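PDB 5M41: nigritoxine from Vibrio nigripulchritudo, which is a bacterial toxin active against crustaceans and insects, built on a new fold. Local coordinates for residues A[89-92]-A[96-99]; A[111-114]-A[118-121]; A[531-534]-A[538-541]. One frame throughout, in Å; residues are numbered along the deposited sequence.

Contact 1 (A[89-92]-A[96-99])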
# COMPACT_ATOMS: atom_id res chain seq x y z
N MET A 89 13.81 35.42 -35.87
CA MET A 89 14.16 36.62 -35.14
C MET A 89 15.07 37.48 -36.03
O MET A 89 16.28 37.24 -36.12
CB MET A 89 14.86 36.26 -33.84
CG MET A 89 14.14 35.18 -33.04
SD MET A 89 15.04 34.81 -31.54
CE MET A 89 14.71 36.35 -30.69
N PRO A 90 14.48 38.46 -36.74
CA PRO A 90 15.28 39.28 -37.65
C PRO A 90 16.23 40.15 -36.86
O PRO A 90 15.89 40.58 -35.73
CB PRO A 90 14.23 40.14 -38.35
CG PRO A 90 13.13 40.27 -37.33
CD PRO A 90 13.08 38.90 -36.70
N ASP A 91 17.42 40.39 -37.43
CA ASP A 91 18.43 41.19 -36.75
C ASP A 91 18.13 42.69 -36.79
O ASP A 91 18.72 43.46 -36.04
CB ASP A 91 19.86 40.89 -37.24
CG ASP A 91 20.00 40.91 -38.76
OD1 ASP A 91 19.24 41.62 -39.47
OD2 ASP A 91 20.88 40.16 -39.25
N ALA A 92 17.18 43.08 -37.64
CA ALA A 92 16.72 44.45 -37.74
C ALA A 92 15.32 44.48 -38.34
O ALA A 92 14.91 43.53 -39.02
CB ALA A 92 17.69 45.28 -38.59
N LYS A 96 15.91 40.29 -43.74
CA LYS A 96 15.84 38.90 -44.13
C LYS A 96 16.93 38.07 -43.44
O LYS A 96 17.06 36.88 -43.67
CB LYS A 96 15.98 38.78 -45.64
CG LYS A 96 14.80 39.33 -46.41
CD LYS A 96 15.18 39.50 -47.88
CE LYS A 96 13.97 39.43 -48.80
NZ LYS A 96 12.91 40.40 -48.41
N THR A 97 17.72 38.70 -42.59
CA THR A 97 18.76 37.96 -41.89
C THR A 97 18.48 38.03 -40.40
O THR A 97 17.74 38.90 -39.96
CB THR A 97 20.18 38.49 -42.22
OG1 THR A 97 20.36 39.79 -41.66
CG2 THR A 97 20.40 38.55 -43.71
N GLY A 98 19.10 37.13 -39.64
CA GLY A 98 18.84 36.94 -38.22
C GLY A 98 18.86 35.47 -37.86
O GLY A 98 19.72 34.72 -38.36
N ILE A 99 17.93 35.03 -37.01
CA ILE A 99 18.01 33.71 -36.41
C ILE A 99 16.71 32.92 -36.62
O ILE A 99 15.63 33.40 -36.29
CB ILE A 99 18.33 33.80 -34.90
CG1 ILE A 99 19.73 34.41 -34.68
CG2 ILE A 99 18.22 32.43 -34.23
CD1 ILE A 99 20.14 34.49 -33.23

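Contact 2 (A[111-114]-A[118-121])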
# COMPACT_ATOMS: atom_id res chain seq x y z
N THR A 111 19.51 28.65 -35.72
CA THR A 111 20.45 28.69 -36.81
C THR A 111 20.61 30.13 -37.24
O THR A 111 19.62 30.85 -37.42
CB THR A 111 19.93 27.87 -38.00
OG1 THR A 111 19.51 26.60 -37.51
CG2 THR A 111 21.02 27.67 -39.08
N ASN A 112 21.85 30.57 -37.37
CA ASN A 112 22.12 31.90 -37.89
C ASN A 112 21.88 31.95 -39.38
O ASN A 112 22.50 31.23 -40.14
CB ASN A 112 23.55 32.31 -37.56
CG ASN A 112 23.77 32.45 -36.08
OD1 ASN A 112 23.16 33.30 -35.43
ND2 ASN A 112 24.62 31.59 -35.52
N ILE A 113 20.93 32.77 -39.80
CA ILE A 113 20.68 32.97 -41.21
C ILE A 113 21.34 34.31 -41.56
O ILE A 113 20.84 35.38 -41.20
CB ILE A 113 19.19 32.99 -41.54
CG1 ILE A 113 18.49 31.68 -41.08
CG2 ILE A 113 18.96 33.29 -43.03
CD1 ILE A 113 18.99 30.40 -41.75
N GLN A 114 22.49 34.23 -42.24
CA GLN A 114 23.22 35.43 -42.68
C GLN A 114 23.01 35.75 -44.17
O GLN A 114 23.25 36.87 -44.60
CB GLN A 114 24.72 35.27 -42.39
CG GLN A 114 25.01 34.98 -40.92
CD GLN A 114 26.44 34.50 -40.71
OE1 GLN A 114 27.31 34.69 -41.58
NE2 GLN A 114 26.69 33.88 -39.56
N ASP A 118 21.83 30.09 -46.67
CA ASP A 118 21.73 29.43 -45.36
C ASP A 118 20.43 28.62 -45.19
O ASP A 118 20.43 27.58 -44.56
CB ASP A 118 21.89 30.44 -44.22
CG ASP A 118 23.33 30.98 -44.08
OD1 ASP A 118 24.28 30.25 -44.44
OD2 ASP A 118 23.51 32.11 -43.57
N PHE A 119 19.31 29.13 -45.73
CA PHE A 119 18.04 28.38 -45.79
C PHE A 119 18.17 27.09 -46.61
O PHE A 119 17.59 26.05 -46.25
CB PHE A 119 16.90 29.25 -46.35
CG PHE A 119 16.32 30.24 -45.35
CD1 PHE A 119 15.74 29.79 -44.16
CD2 PHE A 119 16.33 31.60 -45.61
CE1 PHE A 119 15.21 30.69 -43.24
CE2 PHE A 119 15.81 32.51 -44.70
CZ PHE A 119 15.24 32.06 -43.51
N ASN A 120 18.95 27.14 -47.69
CA ASN A 120 19.09 26.00 -48.58
C ASN A 120 19.81 24.81 -47.96
O ASN A 120 19.57 23.67 -48.34
CB ASN A 120 19.74 26.41 -49.90
CG ASN A 120 18.87 27.36 -50.69
OD1 ASN A 120 18.28 26.97 -51.70
ND2 ASN A 120 18.76 28.59 -50.23
N ASN A 121 20.67 25.09 -46.98
CA ASN A 121 21.44 24.07 -46.28
C ASN A 121 20.68 23.37 -45.14
O ASN A 121 21.17 22.38 -44.58
CB ASN A 121 22.75 24.69 -45.76
CG ASN A 121 23.72 25.06 -46.90
OD1 ASN A 121 23.57 24.61 -48.04
ND2 ASN A 121 24.70 25.87 -46.59

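Contact 3 (A[531-534]-A[538-541])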
# COMPACT_ATOMS: atom_id res chain seq x y z
N PHE A 531 10.16 -35.10 15.72
CA PHE A 531 11.06 -35.49 14.62
C PHE A 531 11.87 -36.74 15.02
O PHE A 531 11.97 -37.08 16.21
CB PHE A 531 11.99 -34.32 14.23
CG PHE A 531 12.97 -33.95 15.31
CD1 PHE A 531 14.31 -34.39 15.23
CD2 PHE A 531 12.57 -33.20 16.42
CE1 PHE A 531 15.22 -34.07 16.23
CE2 PHE A 531 13.47 -32.87 17.42
CZ PHE A 531 14.80 -33.30 17.32
N LEU A 532 12.41 -37.44 14.02
CA LEU A 532 13.20 -38.67 14.24
C LEU A 532 14.68 -38.32 14.31
O LEU A 532 15.17 -37.57 13.49
CB LEU A 532 12.96 -39.69 13.12
CG LEU A 532 11.58 -40.34 12.92
CD1 LEU A 532 11.64 -41.36 11.79
CD2 LEU A 532 11.03 -40.98 14.20
N ASP A 533 15.39 -38.85 15.31
CA ASP A 533 16.85 -38.70 15.34
C ASP A 533 17.50 -39.81 14.49
O ASP A 533 16.78 -40.60 13.83
CB ASP A 533 17.37 -38.67 16.80
CG ASP A 533 17.19 -40.00 17.53
OD1 ASP A 533 16.94 -41.05 16.89
OD2 ASP A 533 17.28 -40.00 18.78
N ASN A 534 18.83 -39.88 14.51
CA ASN A 534 19.61 -40.85 13.72
C ASN A 534 19.23 -42.31 13.97
O ASN A 534 19.43 -43.17 13.10
CB ASN A 534 21.11 -40.71 14.03
CG ASN A 534 21.75 -39.57 13.29
OD1 ASN A 534 21.21 -39.06 12.30
ND2 ASN A 534 22.93 -39.16 13.76
N THR A 538 11.74 -40.89 18.51
CA THR A 538 10.99 -39.65 18.38
C THR A 538 11.51 -38.65 19.39
O THR A 538 11.56 -38.93 20.57
CB THR A 538 9.48 -39.86 18.54
OG1 THR A 538 9.01 -40.75 17.53
CG2 THR A 538 8.72 -38.51 18.40
N LYS A 539 11.93 -37.50 18.89
CA LYS A 539 12.37 -36.38 19.71
C LYS A 539 11.41 -35.19 19.49
O LYS A 539 10.58 -35.21 18.57
CB LYS A 539 13.79 -35.96 19.31
CG LYS A 539 14.87 -37.04 19.47
CD LYS A 539 15.31 -37.15 20.92
CE LYS A 539 16.62 -37.92 21.05
NZ LYS A 539 16.81 -38.40 22.45
N TRP A 540 11.55 -34.15 20.31
CA TRP A 540 10.65 -33.00 20.28
C TRP A 540 11.40 -31.73 20.41
O TRP A 540 12.40 -31.68 21.12
CB TRP A 540 9.68 -33.10 21.44
CG TRP A 540 8.74 -34.26 21.30
CD1 TRP A 540 8.95 -35.57 21.75
CD2 TRP A 540 7.43 -34.28 20.65
NE1 TRP A 540 7.87 -36.36 21.44
CE2 TRP A 540 6.92 -35.65 20.78
CE3 TRP A 540 6.64 -33.33 19.99
CZ2 TRP A 540 5.68 -36.04 20.27
CZ3 TRP A 540 5.40 -33.73 19.49
CH2 TRP A 540 4.92 -35.04 19.63
N ARG A 541 10.94 -30.68 19.73
CA ARG A 541 11.52 -29.35 19.92
C ARG A 541 10.50 -28.20 19.80
O ARG A 541 9.49 -28.29 19.08
CB ARG A 541 12.71 -29.12 18.97
CG ARG A 541 12.33 -29.06 17.50
CD ARG A 541 13.53 -29.25 16.57
NE ARG A 541 13.06 -29.66 15.24
CZ ARG A 541 13.76 -30.37 14.36
NH1 ARG A 541 15.00 -30.77 14.62
NH2 ARG A 541 13.19 -30.69 13.21

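Contact 1 (A[89-92]-A[96-99])
T97 OG1 donates a hydrogen bond to D91 OD2; the 2.5 Å separation is unusually short, and its exact value is doubtful. D91 carries its carboxylate between its own backbone N and carbonyl carbon (chi1 50°), which swings it across to T97; the other oxygen, OD1, is held by the hydroxyl of S95. A short acid and a threonine thus suit the mouth of this hairpin, where both remain near solvent. D91 N reaches T97 O at 3.0 Å, and M89 and I99 form an antiparallel hydrogen-bonded pair, with M89 N to I99 O at 2.8 Å and I99 N to M89 O at 2.9 Å.

Between these lies the non-hydrogen-bonded pair P90 and G98, where a proline costs no bond to its partner. The backbone angles of G98 (141/-139°) and the close approach of its CA to M89 O, a 3.3 Å CA-H...O contact, are open to a residue without a side chain. On the face shared by M89 and I99 the packing is light, CB to CB 4.4 Å.

That face rests on helix 34-54, M89 on L49 and I99 on I52, while strands 77-80 and 110-113 flank the hairpin.

Contact 2 (A[111-114]-A[118-121])
I113 lays its CG2 methyl over one face of the F119 ring, 4.1 Å from the centroid and 28° off the ring normal, a CH-pi contact. The nearest ring atom to that methyl is CE2, at 3.6 Å. The ring and the isoleucine cross at about a right angle, and the other branch also takes part: CD1 sits 4.0 Å above the ring plane, displaced toward the rim. With CG2 anti to its backbone N and CG1 beside it (chi1 -57°), I113 spreads both branches against the phenylalanine, and the bend at chi2 carries CD1 on to D118, whose CB is 3.8 Å away. A beta-branched residue suits a strand and here offers two apolar arms to one flat ring; both residues are buried.

At the polar border of this patch, D118 turns its carboxylate to the end of the strand. Its OD2 accepts the backbone N-H of Q114 at 2.7 Å with the anti lone pair, the one away from OD1, and the N-H...O angle is 153°. The same oxygen also accepts the backbone N-H of Q115. An aspartate fits here because a short acid, reaching back from the short, weakly bonded helical turn at about 117-120, places one carboxylate oxygen where these two successive N-H groups converge.

The contact folds that helical turn back on edge strand 110-113, where F88 of strand 86-90 touches both I113 and F119, L100 of strand 98-102 touches I113, and I122 packs against I113 from the following loop.

Contact 3 (A[531-534]-A[538-541])
F531 and R541 both hold CG between the backbone N and the carbonyl carbon (chi1 67° in each), and this shared choice brings ring and guanidinium together. From there R541 runs extended as far as NE, so that its guanidinium lies flat on the phenyl ring, the planes 8° apart and the centres separated by 3.8 Å. NH1 stands 3.5 Å above the middle of the ring in a cation-pi stack. On the opposite face K539 sets its CB against CZ at 3.5 Å, a CH-pi contact near the rim. The flat aromatic ring thus offers one face to the guanidinium and the other to K539 CB. NE of R541 forms a salt bridge with E529, which probably helps hold the guanidinium flat on the ring.

K539 bends at chi2 and passes D533: its CE is 3.1 Å from D533 OD2, but NZ, at 4.0 Å, is too far for a salt bridge. D533 OD1 instead accepts the backbone N-H groups of N535 and Q537, as suits an acid in a turn.

The backbones of F531 and K539 form an antiparallel hydrogen-bonded pair, K539 N to F531 O being 2.7 Å and almost straight at 175°. On the other face L532 CD2 meets T538 OG1.

The hairpin joins strands 523-532 and 538-542, the latter an outermost strand of a four-stranded antiparallel sheet; W540 leans over Q528 and S530 and makes a cation-pi contact with R512.

How the contacts relate
Contacts 1 and 2 are neighbours in one five-stranded antiparallel sheet, their centres 11 Å apart. They follow each other along the chain: the hairpin of 86-90 and 98-102 closes first, then strand 110-113 pairs with 98-102 as the sheet's edge and leads into helix 117-120. They touch directly, G98 O lying 2.7 Å from I113 N in a probable hydrogen bond, while T97 packs against I113 and Q114. Contact 3 comes much later in the sequence, in a separate four-stranded sheet of this elongated molecule, its centre about 93 Å from that of contact 1 and across the chain's centre. Contacts 1 and 3 are both beta hairpin ends, whereas contact 2 packs a helical turn on an edge strand.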